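Local coordinates for protein cycloalternan-forming enzyme (Listeria monocytogenes serovar 1/2a, PDB 5F7U) that belongs to glycoside hydrolase family 31 and joins a TIM-barrel domain to several beta-rich domains, among them a family 6 carbohydrate-binding module, at residues T1003-V1006 / K1011-Q1014; T1016-A1021 / N1027-P1032. The protein carries 1 engineered substitution. One frame throughout, in Å; residues are numbered along the deposited sequence.

Both interactions lie within the family 6 carbohydrate-binding module near the C-terminus, some 50 Å from the centre of the chain, and their own centres are 13 Å apart. Along the chain interaction 1 comes first, and interaction 2 follows it; strand 1011-1017 serves both: its first part pairs with strand 1002-1008 in a five-stranded antiparallel sheet, while its end leads into the loop that crosses to strand 1027-1035 of the other sheet. Gln1013 NE2 probably donates a hydrogen bond to Pro1032 O (3.0 Å), and Arg1004 CG packs on Leu1017 CD1 at 4.0 Å. Pairing within one sheet and contact between two sheets are thus coupled at this end of the module.

Interaction 1. Residues T1003-V1006 / K1011-Q1014; sequences TRTV and KKQQ
Gln1014 lies across Thr1003 on one face of an antiparallel ladder, its extended side chain slanting over the threonine. Its CG, anti to the backbone N (chi1 -164°), sits 3.5 Å from Arg1004 O, and its NE2 ends 3.6 Å from Thr1003 OG1. That approach is not itself a hydrogen bond: Asp1050 unites the two groups, because its OD1 is bonded by both Gln1014 NE2 and Thr1003 OG1, while its OD2 is bonded to Thr1005 OG1. One carboxylate therefore ties three side chains of this face together and probably helps to fix the rotation of the amide, whose NE2 also bonds to Asp1049 O. Thr1005 turns its hydroxyl to Asp1050 and its methyl to the neighbouring strand, where CG2 meets Lys1012 CG at 3.6 Å; beyond that contact the lysine chain bends at chi3 and carries its ammonium group off the strand pair.

Thr1005 and Gln1014 form a non-hydrogen-bonded pair, with CA atoms 4.4 Å apart. Val1006 and Gln1013 form the hydrogen-bonded pair, Val1006 N to Gln1013 O and Gln1013 N to Val1006 O both measuring 2.8 Å. Their side chains occupy the other face, Val1006 CB resting 4.3 Å from Gln1013 CG. Arg1004 curls back so that NH2 donates to Thr1003 O (2.8 Å) from above the carbonyl plane, while NH1 bonds to Ala1052 O in the wall of a glycan pocket. The two strands, running at 168° and joined by a two-residue connection, form a beta hairpin at the edge of the beta-sandwich of a family 6 carbohydrate-binding module.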
ATOM      1  N   THR A1003      54.896   2.930   2.401  1.00 29.76           N
ATOM      2  CA  THR A1003      54.346   1.891   1.514  1.00 28.83           C
ATOM      3  C   THR A1003      53.165   1.195   2.175  1.00 27.84           C
ATOM      4  O   THR A1003      53.120   1.043   3.405  1.00 28.12           O
ATOM      5  CB  THR A1003      55.370   0.802   1.087  1.00 30.34           C
ATOM      6  OG1 THR A1003      55.767   0.043   2.229  1.00 32.39           O
ATOM      7  CG2 THR A1003      56.616   1.395   0.419  1.00 31.63           C
ATOM      8  N   ARG A1004      52.206   0.791   1.343  1.00 26.11           N
ATOM      9  CA  ARG A1004      51.085  -0.057   1.768  1.00 25.14           C
ATOM     10  C   ARG A1004      50.878  -1.184   0.765  1.00 24.71           C
ATOM     11  O   ARG A1004      51.299  -1.098  -0.390  1.00 24.29           O
ATOM     12  CB  ARG A1004      49.789   0.747   1.931  1.00 24.04           C
ATOM     13  CG  ARG A1004      49.796   1.783   3.050  1.00 24.49           C
ATOM     14  CD  ARG A1004      49.832   1.153   4.438  1.00 25.43           C
ATOM     15  NE  ARG A1004      49.767   2.173   5.486  1.00 26.10           N
ATOM     16  CZ  ARG A1004      50.795   2.918   5.898  1.00 27.13           C
ATOM     17  NH1 ARG A1004      50.610   3.807   6.869  1.00 27.63           N
ATOM     18  NH2 ARG A1004      52.010   2.782   5.360  1.00 27.88           N
ATOM     19  N   THR A1005      50.233  -2.249   1.223  1.00 24.74           N
ATOM     20  CA  THR A1005      49.971  -3.402   0.384  1.00 24.32           C
ATOM     21  C   THR A1005      48.491  -3.358   0.044  1.00 23.03           C
ATOM     22  O   THR A1005      47.656  -3.055   0.910  1.00 22.97           O
ATOM     23  CB  THR A1005      50.366  -4.698   1.122  1.00 25.76           C
ATOM     24  OG1 THR A1005      51.774  -4.676   1.378  1.00 27.74           O
ATOM     25  CG2 THR A1005      50.053  -5.924   0.298  1.00 25.63           C
ATOM     26  N   VAL A1006      48.174  -3.613  -1.229  1.00 22.03           N
ATOM     27  CA  VAL A1006      46.798  -3.592  -1.709  1.00 20.92           C
ATOM     28  C   VAL A1006      46.456  -4.963  -2.296  1.00 20.21           C
ATOM     29  O   VAL A1006      47.285  -5.565  -2.979  1.00 20.39           O
ATOM     30  CB  VAL A1006      46.574  -2.491  -2.784  1.00 20.86           C
ATOM     31  CG1 VAL A1006      45.074  -2.256  -2.996  1.00 20.88           C
ATOM     32  CG2 VAL A1006      47.232  -1.188  -2.351  1.00 21.74           C
ATOM     33  N   LYS A1011      44.348 -10.246  -5.363  1.00 18.02           N
ATOM     34  CA  LYS A1011      45.618 -10.078  -6.103  1.00 18.84           C
ATOM     35  C   LYS A1011      46.412  -8.940  -5.472  1.00 19.11           C
ATOM     36  O   LYS A1011      45.947  -7.800  -5.439  1.00 18.28           O
ATOM     37  CB  LYS A1011      45.348  -9.805  -7.596  1.00 18.55           C
ATOM     38  CG  LYS A1011      46.608  -9.806  -8.469  1.00 19.70           C
ATOM     39  CD  LYS A1011      46.278  -9.445  -9.908  1.00 19.77           C
ATOM     40  CE  LYS A1011      47.455  -9.748 -10.827  1.00 21.27           C
ATOM     41  NZ  LYS A1011      47.067  -9.473 -12.245  1.00 21.99           N
ATOM     42  N   LYS A1012      47.606  -9.271  -4.982  1.00 20.67           N
ATOM     43  CA  LYS A1012      48.428  -8.364  -4.170  1.00 22.03           C
ATOM     44  C   LYS A1012      49.335  -7.463  -5.010  1.00 22.23           C
ATOM     45  O   LYS A1012      49.922  -7.899  -5.993  1.00 22.53           O
ATOM     46  CB  LYS A1012      49.283  -9.215  -3.222  1.00 23.99           C
ATOM     47  CG  LYS A1012      50.164  -8.479  -2.217  1.00 25.77           C
ATOM     48  CD  LYS A1012      50.916  -9.441  -1.299  1.00 28.00           C
ATOM     49  CE  LYS A1012      51.973 -10.265  -2.023  1.00 29.84           C
ATOM     50  NZ  LYS A1012      52.897 -10.947  -1.066  1.00 32.65           N
ATOM     51  N   GLN A1013      49.475  -6.213  -4.591  1.00 22.38           N
ATOM     52  CA  GLN A1013      50.593  -5.377  -5.063  1.00 23.49           C
ATOM     53  C   GLN A1013      50.989  -4.429  -3.955  1.00 24.35           C
ATOM     54  O   GLN A1013      50.181  -4.136  -3.069  1.00 23.46           O
ATOM     55  CB  GLN A1013      50.214  -4.594  -6.320  1.00 23.36           C
ATOM     56  CG  GLN A1013      49.016  -3.680  -6.147  1.00 22.77           C
ATOM     57  CD  GLN A1013      48.712  -2.907  -7.403  1.00 23.17           C
ATOM     58  OE1 GLN A1013      49.542  -2.131  -7.887  1.00 23.99           O
ATOM     59  NE2 GLN A1013      47.528  -3.133  -7.957  1.00 22.82           N
ATOM     60  N   GLN A1014      52.221  -3.928  -4.021  1.00 25.83           N
ATOM     61  CA  GLN A1014      52.670  -2.934  -3.061  1.00 27.33           C
ATOM     62  C   GLN A1014      52.728  -1.560  -3.724  1.00 26.95           C
ATOM     63  O   GLN A1014      53.163  -1.438  -4.869  1.00 27.33           O
ATOM     64  CB  GLN A1014      54.027  -3.315  -2.465  1.00 29.51           C
ATOM     65  CG  GLN A1014      54.360  -2.542  -1.188  1.00 31.50           C
ATOM     66  CD  GLN A1014      55.694  -2.913  -0.559  1.00 34.29           C
ATOM     67  OE1 GLN A1014      56.737  -2.926  -1.221  1.00 36.27           O
ATOM     68  NE2 GLN A1014      55.670  -3.188   0.742  1.00 35.14           N
TER

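Interaction 2. Residues T1016-A1021 / N1027-P1032; sequences TLPKTA and NTVEVP
Thr1020 OG1 is gripped by several groups while the methyl of the same side chain meets Asn1027. The hydroxyl oxygen is hydrogen-bonded to Ala997 N, Asn1022 O and Ser996 OG, with a weak further bond to Thr1025 O. With chi1 at 56°, OG1 lies between the backbone N and the carbonyl carbon, and CG2 is left to touch Asn1027 CB at 3.7 Å, the two side chains slanting across each other. The Asn1027 amide reaches another partner, its ND2 bonding to Tyr995 OH. That phenol also bonds to Pro1018 O, so one tyrosine bridges the two segments, which share no direct hydrogen bond.

The contact spans the two sheets of a beta-sandwich, as expected of a family 6 carbohydrate-binding module: Leu1017 ends a strand bonded through its backbone to Ala1002 in one sheet, whereas Val1029 is bonded to Val993 in the other. Between them the packing is mainly of carbon atoms and centres on Val1029, with one backbone oxygen included. Both methyls face the carbonyl oxygen of Thr1016, CG1 and CG2 of Val1029 each lying 3.7 Å from Thr1016 O. CG2 additionally meets the proline ring at Pro1018 CD, 3.8 Å away. Beside them, Leu1017 CD2 comes to 4.1 Å from Val1029 CB, the leucine crossing the valine at about a right angle and also resting against Tyr995. At the start of strand 1027-1035 the backbone of Asn1027 is hydrogen-bonded to that of Tyr995, the residue whose hydroxyl also holds the asparagine amide.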
ATOM      1  N   THR A1016      53.737   2.698  -3.418  1.00 27.59           N
ATOM      2  CA  THR A1016      54.659   3.667  -2.826  1.00 28.83           C
ATOM      3  C   THR A1016      53.949   4.992  -2.695  1.00 28.01           C
ATOM      4  O   THR A1016      53.351   5.496  -3.658  1.00 27.69           O
ATOM      5  CB  THR A1016      55.918   3.829  -3.689  1.00 30.75           C
ATOM      6  OG1 THR A1016      56.643   2.600  -3.664  1.00 32.39           O
ATOM      7  CG2 THR A1016      56.824   4.936  -3.147  1.00 32.23           C
ATOM      8  N   LEU A1017      54.009   5.543  -1.492  1.00 28.01           N
ATOM      9  CA  LEU A1017      53.345   6.780  -1.177  1.00 27.42           C
ATOM     10  C   LEU A1017      54.409   7.765  -0.702  1.00 28.82           C
ATOM     11  O   LEU A1017      54.757   7.758   0.480  1.00 29.68           O
ATOM     12  CB  LEU A1017      52.294   6.530  -0.104  1.00 26.62           C
ATOM     13  CG  LEU A1017      51.236   5.482  -0.459  1.00 25.49           C
ATOM     14  CD1 LEU A1017      50.492   5.008   0.781  1.00 25.55           C
ATOM     15  CD2 LEU A1017      50.284   6.055  -1.506  1.00 24.33           C
ATOM     16  N   PRO A1018      54.958   8.590  -1.625  1.00 29.43           N
ATOM     17  CA  PRO A1018      56.033   9.530  -1.251  1.00 31.00           C
ATOM     18  C   PRO A1018      55.660  10.512  -0.142  1.00 31.16           C
ATOM     19  O   PRO A1018      54.490  10.872   0.010  1.00 30.13           O
ATOM     20  CB  PRO A1018      56.310  10.299  -2.550  1.00 31.53           C
ATOM     21  CG  PRO A1018      55.821   9.404  -3.640  1.00 30.40           C
ATOM     22  CD  PRO A1018      54.654   8.650  -3.066  1.00 28.83           C
ATOM     23  N   LYS A1019      56.671  10.942   0.614  1.00 32.88           N
ATOM     24  CA  LYS A1019      56.518  11.960   1.655  1.00 33.44           C
ATOM     25  C   LYS A1019      55.805  13.193   1.100  1.00 33.03           C
ATOM     26  O   LYS A1019      56.078  13.615  -0.033  1.00 33.19           O
ATOM     27  CB  LYS A1019      57.900  12.359   2.196  1.00 35.39           C
ATOM     28  CG  LYS A1019      57.896  13.295   3.400  1.00 36.39           C
ATOM     29  CD  LYS A1019      59.300  13.865   3.656  1.00 38.83           C
ATOM     30  CE  LYS A1019      59.321  14.878   4.806  1.00 39.96           C
ATOM     31  NZ  LYS A1019      58.600  16.161   4.494  1.00 39.64           N
ATOM     32  N   THR A1020      54.877  13.736   1.890  1.00 32.37           N
ATOM     33  CA  THR A1020      54.293  15.052   1.620  1.00 32.55           C
ATOM     34  C   THR A1020      55.022  16.088   2.482  1.00 34.46           C
ATOM     35  O   THR A1020      55.629  15.724   3.496  1.00 35.44           O
ATOM     36  CB  THR A1020      52.770  15.088   1.905  1.00 31.10           C
ATOM     37  OG1 THR A1020      52.514  14.686   3.257  1.00 30.88           O
ATOM     38  CG2 THR A1020      52.003  14.166   0.946  1.00 29.18           C
ATOM     39  N   ALA A1021      54.965  17.362   2.081  1.00 35.48           N
ATOM     40  CA  ALA A1021      55.626  18.475   2.805  1.00 37.51           C
ATOM     41  C   ALA A1021      55.400  18.465   4.319  1.00 38.03           C
ATOM     42  O   ALA A1021      56.335  18.683   5.111  1.00 39.54           O
ATOM     43  CB  ALA A1021      55.196  19.814   2.220  1.00 38.16           C
ATOM     44  N   ASN A1027      48.516  14.392  -1.149  1.00 27.44           N
ATOM     45  CA  ASN A1027      49.018  14.009  -2.460  1.00 27.39           C
ATOM     46  C   ASN A1027      48.182  12.856  -2.971  1.00 26.34           C
ATOM     47  O   ASN A1027      47.542  12.151  -2.185  1.00 24.87           O
ATOM     48  CB  ASN A1027      50.499  13.607  -2.388  1.00 28.52           C
ATOM     49  CG  ASN A1027      51.092  13.285  -3.747  1.00 28.97           C
ATOM     50  OD1 ASN A1027      50.883  14.012  -4.714  1.00 29.74           O
ATOM     51  ND2 ASN A1027      51.819  12.177  -3.832  1.00 29.15           N
ATOM     52  N   THR A1028      48.187  12.675  -4.291  1.00 26.58           N
ATOM     53  CA  THR A1028      47.509  11.555  -4.928  1.00 26.19           C
ATOM     54  C   THR A1028      48.512  10.720  -5.725  1.00 26.84           C
ATOM     55  O   THR A1028      49.338  11.264  -6.461  1.00 27.73           O
ATOM     56  CB  THR A1028      46.336  12.059  -5.797  1.00 26.58           C
ATOM     57  OG1 THR A1028      45.391  12.737  -4.961  1.00 26.99           O
ATOM     58  CG2 THR A1028      45.628  10.922  -6.481  1.00 25.60           C
ATOM     59  N   VAL A1029      48.468   9.407  -5.520  1.00 26.35           N
ATOM     60  CA  VAL A1029      49.288   8.440  -6.256  1.00 27.03           C
ATOM     61  C   VAL A1029      48.330   7.612  -7.105  1.00 26.25           C
ATOM     62  O   VAL A1029      47.241   7.267  -6.643  1.00 25.57           O
ATOM     63  CB  VAL A1029      50.113   7.556  -5.284  1.00 27.68           C
ATOM     64  CG1 VAL A1029      50.591   6.259  -5.926  1.00 28.59           C
ATOM     65  CG2 VAL A1029      51.304   8.332  -4.737  1.00 29.12           C
ATOM     66  N   GLU A1030      48.738   7.319  -8.341  1.00 26.58           N
ATOM     67  CA  GLU A1030      47.915   6.571  -9.284  1.00 26.25           C
ATOM     68  C   GLU A1030      48.378   5.123  -9.339  1.00 25.94           C
ATOM     69  O   GLU A1030      49.546   4.845  -9.626  1.00 26.82           O
ATOM     70  CB  GLU A1030      47.955   7.247 -10.665  1.00 27.93           C
ATOM     71  CG  GLU A1030      47.164   8.566 -10.702  1.00 29.85           C
ATOM     72  CD  GLU A1030      47.095   9.233 -12.077  1.00 32.07           C
ATOM     73  OE1 GLU A1030      47.473   8.603 -13.081  1.00 33.44           O
ATOM     74  OE2 GLU A1030      46.662  10.408 -12.155  1.00 33.59           O
ATOM     75  N   VAL A1031      47.461   4.204  -9.049  1.00 24.62           N
ATOM     76  CA  VAL A1031      47.759   2.769  -8.934  1.00 24.11           C
ATOM     77  C   VAL A1031      46.974   2.014 -10.024  1.00 23.67           C
ATOM     78  O   VAL A1031      45.737   2.146 -10.074  1.00 22.69           O
ATOM     79  CB  VAL A1031      47.354   2.233  -7.528  1.00 23.86           C
ATOM     80  CG1 VAL A1031      47.652   0.740  -7.391  1.00 23.91           C
ATOM     81  CG2 VAL A1031      48.032   3.035  -6.414  1.00 24.57           C
ATOM     82  N   PRO A1032      47.669   1.214 -10.876  1.00 23.86           N
ATOM     83  CA  PRO A1032      46.953   0.399 -11.870  1.00 23.49           C
ATOM     84  C   PRO A1032      46.245  -0.782 -11.211  1.00 22.56           C
ATOM     85  O   PRO A1032      46.864  -1.528 -10.422  1.00 22.10           O
ATOM     86  CB  PRO A1032      48.064  -0.083 -12.828  1.00 24.90           C
ATOM     87  CG  PRO A1032      49.322  -0.014 -12.036  1.00 25.73           C
ATOM     88  CD  PRO A1032      49.136   0.992 -10.923  1.00 25.19           C
TER